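Local coordinates for type IV secretion protein Dot (PDB 6KS5) that acts as a deubiquitinase of Legionella pneumophila and regulates the association of polyubiquitin with the phagosome that houses the bacterium, at residues 164-167 and 168-171. Sequence-based numbering, arbitrary orientation.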
loop_
_atom_site.group_PDB
_atom_site.type_symbol
_atom_site.label_atom_id
_atom_site.label_comp_id
_atom_site.label_asym_id
_atom_site.label_seq_id
_atom_site.Cartn_x
_atom_site.Cartn_y
_atom_site.Cartn_z
ATOM N N PHE A 164 11.053 -18.797 0.404
ATOM C CA PHE A 164 11.135 -19.513 1.672
ATOM C C PHE A 164 9.865 -20.312 1.937
ATOM O O PHE A 164 9.927 -21.426 2.468
ATOM C CB PHE A 164 11.406 -18.536 2.816
ATOM C CG PHE A 164 11.191 -19.126 4.185
ATOM C CD1 PHE A 164 12.203 -19.828 4.817
ATOM C CD2 PHE A 164 9.974 -18.983 4.837
ATOM C CE1 PHE A 164 12.006 -20.373 6.071
ATOM C CE2 PHE A 164 9.770 -19.527 6.088
ATOM C CZ PHE A 164 10.787 -20.222 6.706
ATOM N N LEU A 165 8.704 -19.759 1.580
ATOM C CA LEU A 165 7.455 -20.460 1.850
ATOM C C LEU A 165 7.320 -21.705 0.983
ATOM O O LEU A 165 6.859 -22.748 1.459
ATOM C CB LEU A 165 6.264 -19.522 1.645
ATOM C CG LEU A 165 5.943 -18.595 2.826
ATOM C CD1 LEU A 165 4.962 -17.496 2.426
ATOM C CD2 LEU A 165 5.416 -19.385 4.016
ATOM N N GLU A 166 7.722 -21.624 -0.289
ATOM C CA GLU A 166 7.682 -22.809 -1.144
ATOM C C GLU A 166 8.628 -23.883 -0.630
ATOM O O GLU A 166 8.277 -25.069 -0.588
ATOM C CB GLU A 166 8.026 -22.440 -2.583
ATOM C CG GLU A 166 6.840 -21.923 -3.372
ATOM C CD GLU A 166 5.610 -22.799 -3.215
ATOM O OE1 GLU A 166 5.711 -24.022 -3.459
ATOM O OE2 GLU A 166 4.545 -22.257 -2.839
ATOM N N TYR A 167 9.834 -23.484 -0.230
ATOM C CA TYR A 167 10.711 -24.418 0.457
ATOM C C TYR A 167 10.062 -24.918 1.742
ATOM O O TYR A 167 10.112 -26.113 2.044
ATOM C CB TYR A 167 12.058 -23.756 0.742
ATOM C CG TYR A 167 13.061 -24.684 1.374
ATOM C CD1 TYR A 167 13.723 -25.645 0.618
ATOM C CD2 TYR A 167 13.347 -24.602 2.726
ATOM C CE1 TYR A 167 14.640 -26.499 1.197
ATOM C CE2 TYR A 167 14.259 -25.448 3.314
ATOM C CZ TYR A 167 14.900 -26.395 2.550
ATOM O OH TYR A 167 15.804 -27.235 3.153
ATOM N N PHE A 168 9.418 -24.017 2.492
ATOM C CA PHE A 168 8.742 -24.401 3.731
ATOM C C PHE A 168 7.635 -25.414 3.471
ATOM O O PHE A 168 7.436 -26.344 4.260
ATOM C CB PHE A 168 8.178 -23.155 4.415
ATOM C CG PHE A 168 7.591 -23.406 5.777
ATOM C CD1 PHE A 168 8.160 -24.325 6.637
ATOM C CD2 PHE A 168 6.483 -22.687 6.208
ATOM C CE1 PHE A 168 7.628 -24.543 7.896
ATOM C CE2 PHE A 168 5.941 -22.900 7.467
ATOM C CZ PHE A 168 6.520 -23.832 8.313
ATOM N N TYR A 169 6.909 -25.259 2.364
ATOM C CA TYR A 169 5.783 -26.143 2.091
ATOM C C TYR A 169 6.255 -27.559 1.793
ATOM O O TYR A 169 5.948 -28.501 2.534
ATOM C CB TYR A 169 4.960 -25.596 0.924
ATOM C CG TYR A 169 3.982 -26.597 0.355
ATOM C CD1 TYR A 169 2.860 -26.986 1.075
ATOM C CD2 TYR A 169 4.176 -27.149 -0.904
ATOM C CE1 TYR A 169 1.963 -27.903 0.559
ATOM C CE2 TYR A 169 3.285 -28.065 -1.429
ATOM C CZ TYR A 169 2.182 -28.438 -0.695
ATOM O OH TYR A 169 1.289 -29.349 -1.215
ATOM N N ASN A 170 7.021 -27.725 0.712
ATOM C CA ASN A 170 7.391 -29.064 0.280
ATOM C C ASN A 170 8.364 -29.726 1.247
ATOM O O ASN A 170 8.450 -30.957 1.282
ATOM C CB ASN A 170 7.968 -29.015 -1.139
ATOM C CG ASN A 170 9.366 -28.422 -1.187
ATOM O OD1 ASN A 170 9.541 -27.238 -1.479
ATOM N ND2 ASN A 170 10.374 -29.258 -0.948
ATOM N N ARG A 171 9.083 -28.947 2.051
ATOM C CA ARG A 171 10.012 -29.553 2.993
ATOM C C ARG A 171 9.274 -30.372 4.043
ATOM O O ARG A 171 9.785 -31.411 4.483
ATOM C CB ARG A 171 10.865 -28.472 3.651
ATOM C CG ARG A 171 11.853 -28.996 4.673
ATOM C CD ARG A 171 12.482 -27.893 5.524
ATOM N NE ARG A 171 13.069 -28.455 6.738
ATOM C CZ ARG A 171 12.397 -29.149 7.657
ATOM N NH1 ARG A 171 11.086 -29.328 7.548
ATOM N NH2 ARG A 171 13.033 -29.640 8.718
#
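The carbonyl oxygen of Glu-166 is approached by two backbone amides of the following turn. Asn-170 N gives Glu-166 O a nearly straight bond, with an N-H...O angle of 169°. Tyr-169 N adds a weak, bent one, 3.3 Å from Glu-166 O. The neighbouring carbonyls each serve the amide four residues on: Phe-164 O receives Phe-168 N, Leu-165 O receives Tyr-169 N, and Tyr-167 O takes Arg-171 N at 3.0 Å.

The side chains pair at spacings of both three and four residues. Phe-164 and Phe-168 hold their rings almost parallel, planes 18° apart, yet slid so far past each other that they scarcely overlap, the centroids being 5.8 Å apart. What meets the Phe-164 ring is instead CB of Phe-168, which approaches it obliquely, 4.3 Å from CE2 of Phe-164. At the edge of the Phe-168 ring, near its plane, sits methyl CD2 of Leu-165, 4.1 Å from CD2 of the phenylalanine. A different flank carries Tyr-167 and Arg-171. With CG anti to the backbone N (chi1 -176°), the tyrosine ring leans outward and toward the C-terminal end of the helix, and its CE2 comes within 3.7 Å of the arginine CD. The contact is thus with the aliphatic part of the extended arginine chain, not a stack with its guanidinium.

On the buried side, Leu-165 touches Phe-134 and Tyr-137 of helix 130-140, Phe-168 meets Ile-197, and Phe-164 stacks on Tyr-200, both in helix 193-214. The carboxylate of Glu-166 forms a salt bridge with Arg-141. The i to i+4 ladder is that of an alpha-helix. Apolar side chains turned to helices 130-140 and 193-214, with polar groups on other flanks, make 162-173 an amphipathic one, packed against both in the helical part of the chain.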